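Local coordinates for protein AP endonuclease, family 2 (Brucella melitensis biovar Abortus, PDB 3NGF) that is a manganese-binding TIM-barrel enzyme of the hydroxypyruvate isomerase family that probably interconverts hydroxypyruvate and tartronate semialdehyde, at residues 80-85 with 131-136; 97-102 with 137-142. All coordinates share one frame; numbering follows the deposited sequence. Where two conformers were deposited one is given.

Contact 1: 80-85 with 131-136; sequences GMAAIS and ENFRYA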
loop_
_atom_site.group_PDB
_atom_site.type_symbol
_atom_site.label_atom_id
_atom_site.label_comp_id
_atom_site.label_asym_id
_atom_site.label_seq_id
_atom_site.Cartn_x
_atom_site.Cartn_y
_atom_site.Cartn_z
ATOM N N GLY A 80 -0.231 -3.556 12.927
ATOM C CA GLY A 80 1.215 -3.619 12.669
ATOM C C GLY A 80 2.018 -3.536 13.956
ATOM O O GLY A 80 1.483 -3.213 15.002
ATOM N N MET A 81 3.309 -3.834 13.874
ATOM C CA MET A 81 4.170 -3.749 15.056
ATOM C C MET A 81 5.558 -3.178 14.786
ATOM O O MET A 81 6.399 -3.154 15.698
ATOM C CB MET A 81 4.326 -5.133 15.653
ATOM C CG MET A 81 5.147 -6.039 14.776
ATOM S SD MET A 81 4.728 -7.739 15.117
ATOM C CE MET A 81 3.069 -7.843 14.438
ATOM N N ALA A 82 5.808 -2.694 13.568
ATOM C CA ALA A 82 7.167 -2.200 13.202
ATOM C C ALA A 82 7.700 -1.137 14.164
ATOM O O ALA A 82 8.903 -1.082 14.401
ATOM C CB ALA A 82 7.236 -1.670 11.777
ATOM N N ALA A 83 6.810 -0.335 14.758
ATOM C CA ALA A 83 7.236 0.745 15.667
ATOM C C ALA A 83 7.005 0.443 17.147
ATOM O O ALA A 83 7.019 1.363 17.952
ATOM C CB ALA A 83 6.539 2.089 15.291
ATOM N N ILE A 84 6.787 -0.819 17.513
ATOM C CA ILE A 84 6.469 -1.162 18.908
ATOM C C ILE A 84 7.620 -1.905 19.569
ATOM O O ILE A 84 7.868 -3.082 19.288
ATOM C CB ILE A 84 5.169 -1.984 19.006
ATOM C CG1 ILE A 84 3.983 -1.154 18.475
ATOM C CG2 ILE A 84 4.895 -2.406 20.435
ATOM C CD1 ILE A 84 2.617 -1.871 18.538
ATOM N N SER A 85 8.321 -1.213 20.466
ATOM C CA SER A 85 9.453 -1.807 21.168
ATOM C C SER A 85 9.048 -3.103 21.846
ATOM O O SER A 85 7.965 -3.195 22.443
ATOM C CB SER A 85 10.012 -0.845 22.209
ATOM O OG SER A 85 11.132 -1.424 22.860
ATOM N N GLU A 131 15.145 0.155 13.420
ATOM C CA GLU A 131 15.754 -1.153 13.500
ATOM C C GLU A 131 14.995 -2.159 12.668
ATOM O O GLU A 131 15.621 -2.982 11.978
ATOM C CB GLU A 131 15.817 -1.673 14.932
ATOM C CG GLU A 131 16.763 -0.876 15.828
ATOM C CD GLU A 131 18.175 -0.653 15.279
ATOM O OE1 GLU A 131 18.727 -1.481 14.516
ATOM O OE2 GLU A 131 18.773 0.385 15.665
ATOM N N ASN A 132 13.666 -2.126 12.761
ATOM C CA ASN A 132 12.834 -3.111 12.060
ATOM C C ASN A 132 12.862 -2.950 10.534
ATOM O O ASN A 132 12.959 -3.934 9.762
ATOM C CB ASN A 132 11.389 -3.107 12.601
ATOM C CG ASN A 132 11.246 -3.899 13.913
ATOM O OD1 ASN A 132 11.970 -4.892 14.154
ATOM N ND2 ASN A 132 10.306 -3.474 14.763
ATOM N N PHE A 133 12.789 -1.699 10.100
ATOM C CA PHE A 133 12.876 -1.363 8.672
ATOM C C PHE A 133 14.253 -1.686 8.123
ATOM O O PHE A 133 14.370 -2.167 7.014
ATOM C CB PHE A 133 12.452 0.100 8.418
ATOM C CG PHE A 133 10.987 0.223 8.039
ATOM C CD1 PHE A 133 9.971 -0.042 8.957
ATOM C CD2 PHE A 133 10.634 0.521 6.746
ATOM C CE1 PHE A 133 8.630 0.013 8.588
ATOM C CE2 PHE A 133 9.315 0.599 6.372
ATOM C CZ PHE A 133 8.305 0.334 7.282
ATOM N N ARG A 134 15.312 -1.444 8.888
ATOM C CA ARG A 134 16.642 -1.864 8.424
ATOM C C ARG A 134 16.751 -3.378 8.253
ATOM O O ARG A 134 17.334 -3.851 7.247
ATOM C CB ARG A 134 17.736 -1.380 9.369
ATOM C CG ARG A 134 18.039 0.078 9.236
ATOM C CD ARG A 134 19.072 0.549 10.258
ATOM N NE ARG A 134 19.330 1.979 10.098
ATOM C CZ ARG A 134 20.019 2.733 10.950
ATOM N NH1 ARG A 134 20.528 2.218 12.081
ATOM N NH2 ARG A 134 20.186 4.017 10.691
ATOM N N TYR A 135 16.215 -4.136 9.219
ATOM C CA TYR A 135 16.223 -5.604 9.142
ATOM C C TYR A 135 15.450 -6.040 7.897
ATOM O O TYR A 135 15.928 -6.843 7.104
ATOM C CB TYR A 135 15.605 -6.257 10.374
ATOM C CG TYR A 135 15.530 -7.767 10.258
ATOM C CD1 TYR A 135 16.619 -8.574 10.636
ATOM C CD2 TYR A 135 14.398 -8.390 9.750
ATOM C CE1 TYR A 135 16.557 -9.946 10.514
ATOM C CE2 TYR A 135 14.334 -9.746 9.622
ATOM C CZ TYR A 135 15.416 -10.532 9.995
ATOM O OH TYR A 135 15.324 -11.895 9.850
ATOM N N ALA A 136 14.260 -5.483 7.700
ATOM C CA ALA A 136 13.445 -5.877 6.559
ATOM C C ALA A 136 14.165 -5.553 5.240
ATOM O O ALA A 136 14.150 -6.346 4.308
ATOM C CB ALA A 136 12.072 -5.158 6.618
HETATM O O HOH W 1 8.749 -4.354 16.942
#
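M81 opens the contact through its backbone: its carbonyl oxygen faces N132 by way of a bridging water, while its side chain, in the conformer given, leads off to E90 and N94 of helix 88-104. The bond from I84 N to M81 O, 3.0 Å long, closes a type I beta turn, and the same oxygen takes a second bond from the water, whose oxygen lies 2.9 Å from M81 O. At the next residue the meeting becomes direct. A82 O receives the side-chain amide of N132, with ND2 2.8 Å from A82 O and an N-H...O angle of 168°. The approach is nearly straight on the donor side, and the acceptor lies close to the plane of the N132 amide; seen from the acceptor, the donor stands above the carbonyl plane, 35° out of it. The methyl of A82 meets a different neighbour: its CB comes to the edge of the F133 ring, 3.9 Å from CE1. That ring, stacked with F129 and packed on V147 and V149 of strand 146-149, ties the turn to the barrel wall. At the turn's last residue, I84, the carbonyl oxygen takes the water's other hydrogen at 2.8 Å from the water oxygen. N132 reaches all this from helix 122-140 because its CG is anti to its own carbonyl carbon (chi1 -80°), which carries the amide out toward the loop. Here is a worked case of a helix side chain capturing a loop that follows a barrel strand. One amide nitrogen serves three loop carbonyls, A82 O directly and M81 O and I84 O through the water, 2.8 Å from ND2; with two partners on ND2 the amide's rotation is probably fixed.

Contact 2: 97-102 with 137-142; sequences IALHYA and ADKLAP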
loop_
_atom_site.group_PDB
_atom_site.type_symbol
_atom_site.label_atom_id
_atom_site.label_comp_id
_atom_site.label_asym_id
_atom_site.label_seq_id
_atom_site.Cartn_x
_atom_site.Cartn_y
_atom_site.Cartn_z
ATOM N N ILE A 97 7.744 -14.744 6.652
ATOM C CA ILE A 97 6.445 -15.154 6.174
ATOM C C ILE A 97 6.052 -14.305 4.969
ATOM O O ILE A 97 5.669 -14.841 3.930
ATOM C CB ILE A 97 5.368 -15.013 7.282
ATOM C CG1 ILE A 97 5.627 -16.003 8.431
ATOM C CG2 ILE A 97 3.964 -15.271 6.711
ATOM C CD1 ILE A 97 4.638 -15.853 9.595
ATOM N N ALA A 98 6.192 -12.980 5.101
ATOM C CA ALA A 98 5.939 -12.064 3.969
ATOM C C ALA A 98 6.816 -12.365 2.732
ATOM O O ALA A 98 6.316 -12.359 1.608
ATOM C CB ALA A 98 6.129 -10.613 4.420
ATOM N N LEU A 99 8.093 -12.658 2.964
ATOM C CA LEU A 99 9.064 -12.993 1.906
ATOM C C LEU A 99 8.651 -14.264 1.169
ATOM O O LEU A 99 8.690 -14.287 -0.074
ATOM C CB LEU A 99 10.501 -13.101 2.467
ATOM C CG LEU A 99 11.657 -13.401 1.501
ATOM C CD1 LEU A 99 11.683 -12.414 0.324
ATOM C CD2 LEU A 99 13.026 -13.430 2.233
ATOM N N HIS A 100 8.242 -15.296 1.907
ATOM C CA HIS A 100 7.730 -16.540 1.298
ATOM C C HIS A 100 6.626 -16.257 0.292
ATOM O O HIS A 100 6.683 -16.719 -0.847
ATOM C CB HIS A 100 7.228 -17.544 2.355
ATOM C CG HIS A 100 6.444 -18.678 1.778
ATOM N ND1 HIS A 100 7.031 -19.696 1.048
ATOM C CD2 HIS A 100 5.112 -18.944 1.789
ATOM C CE1 HIS A 100 6.093 -20.538 0.644
ATOM N NE2 HIS A 100 4.923 -20.114 1.088
ATOM N N TYR A 101 5.639 -15.450 0.702
ATOM C CA TYR A 101 4.574 -15.071 -0.204
ATOM C C TYR A 101 5.044 -14.161 -1.334
ATOM O O TYR A 101 4.624 -14.329 -2.485
ATOM C CB TYR A 101 3.425 -14.392 0.566
ATOM C CG TYR A 101 2.497 -15.347 1.246
ATOM C CD1 TYR A 101 2.857 -15.969 2.445
ATOM C CD2 TYR A 101 1.241 -15.625 0.719
ATOM C CE1 TYR A 101 2.008 -16.843 3.076
ATOM C CE2 TYR A 101 0.381 -16.490 1.348
ATOM C CZ TYR A 101 0.764 -17.104 2.524
ATOM O OH TYR A 101 -0.093 -17.978 3.140
ATOM N N ALA A 102 5.916 -13.212 -1.029
ATOM C CA ALA A 102 6.438 -12.304 -2.070
ATOM C C ALA A 102 7.186 -13.053 -3.167
ATOM O O ALA A 102 6.998 -12.770 -4.341
ATOM C CB ALA A 102 7.343 -11.224 -1.465
ATOM N N ALA A 137 14.763 -4.364 5.176
ATOM C CA ALA A 137 15.480 -3.913 3.988
ATOM C C ALA A 137 16.579 -4.895 3.688
ATOM O O ALA A 137 16.762 -5.286 2.555
ATOM C CB ALA A 137 16.053 -2.490 4.193
ATOM N N ASP A 138 17.302 -5.308 4.724
ATOM C CA ASP A 138 18.476 -6.177 4.528
ATOM C C ASP A 138 18.092 -7.574 4.061
ATOM O O ASP A 138 18.828 -8.208 3.272
ATOM C CB ASP A 138 19.291 -6.239 5.815
ATOM C CG ASP A 138 20.023 -4.923 6.144
ATOM O OD1 ASP A 138 20.158 -4.021 5.287
ATOM O OD2 ASP A 138 20.496 -4.818 7.292
ATOM N N LYS A 139 16.968 -8.066 4.573
ATOM C CA LYS A 139 16.463 -9.397 4.223
ATOM C C LYS A 139 15.861 -9.399 2.831
ATOM O O LYS A 139 15.963 -10.397 2.114
ATOM C CB LYS A 139 15.412 -9.852 5.239
ATOM C CG LYS A 139 16.010 -10.408 6.526
ATOM C CD LYS A 139 16.695 -11.780 6.295
ATOM C CE LYS A 139 15.665 -12.851 5.811
ATOM N NZ LYS A 139 16.216 -14.210 5.499
ATOM N N LEU A 140 15.242 -8.279 2.447
ATOM C CA LEU A 140 14.556 -8.181 1.151
ATOM C C LEU A 140 15.464 -7.784 -0.038
ATOM O O LEU A 140 15.144 -8.101 -1.187
ATOM C CB LEU A 140 13.381 -7.219 1.256
ATOM C CG LEU A 140 12.292 -7.624 2.284
ATOM C CD1 LEU A 140 11.141 -6.573 2.315
ATOM C CD2 LEU A 140 11.781 -9.024 2.111
ATOM N N ALA A 141 16.558 -7.076 0.238
ATOM C CA ALA A 141 17.462 -6.558 -0.823
ATOM C C ALA A 141 18.002 -7.649 -1.757
ATOM O O ALA A 141 18.109 -7.409 -2.953
ATOM C CB ALA A 141 18.648 -5.723 -0.206
ATOM N N PRO A 142 18.329 -8.842 -1.229
ATOM C CA PRO A 142 18.836 -9.912 -2.101
ATOM C C PRO A 142 17.853 -10.351 -3.184
ATOM O O PRO A 142 18.251 -10.979 -4.191
ATOM C CB PRO A 142 19.089 -11.067 -1.131
ATOM C CG PRO A 142 19.391 -10.396 0.170
ATOM C CD PRO A 142 18.503 -9.179 0.201
#
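L99 and L140 meet by their methyl groups, CD1 of L99 lying 3.8 Å from CD2 of L140, and this is the closest approach of the two segments. The two side chains run antiparallel and overlap only at their branch ends. The other methyl of L99, CD2, turns to the neighbouring residue: it lies 4.2 Å from the backbone oxygen of K139 and 4.5 Å from K139 CE, where the aliphatic part of the lysine flanks the leucine. L99 already points at its partner and is extended across the gap by CG anti to the backbone N (chi1 -178°), whereas L140 has CG anti to its carbonyl carbon (chi1 -61°), which swings its branch toward L99 although the CB itself points to one side.

The backbones stay well apart, with L99 CA 7.3 Å from L140 CA, and no hydrogen bond joins the segments: this is side-chain packing between adjacent outer helices, 88-104 and 122-140, of a (beta/alpha)8 barrel. Beneath them, L140 also rests on L110 of strand 109-111, the strand that the chain traverses between the two helices, and A102 touches the same residue. Farther out, K139 NZ forms a long, weak ion pair with D96 OD1, spanning the same helix pair, while D138 makes a salt bridge to R177. On the far flank of helix 88-104, the ring of Y101 meets Y46 edge-to-face and its hydroxyl bonds to the backbone oxygen of F48.

Residues 131-136 on helix 122-140 serve contact 1, and 137-142, the end of that helix and the 3-10 turn after it, serve contact 2; the centres lie about 14 Å apart on the same side of the chain's centre. Their partners come earlier and in the same order, 80-85 in the loop after strand 63-68, then 97-102 within helix 88-104, so the pairings cross along the sequence. Helix 122-140 is thus held at two levels in the barrel's outer layer, to a loop and to its neighbouring helix. Contact 1 is nearer the metal site, with the F133 side chain about 8 Å from that of the manganese ligand E150; contact 2 lies away from the annotated sites.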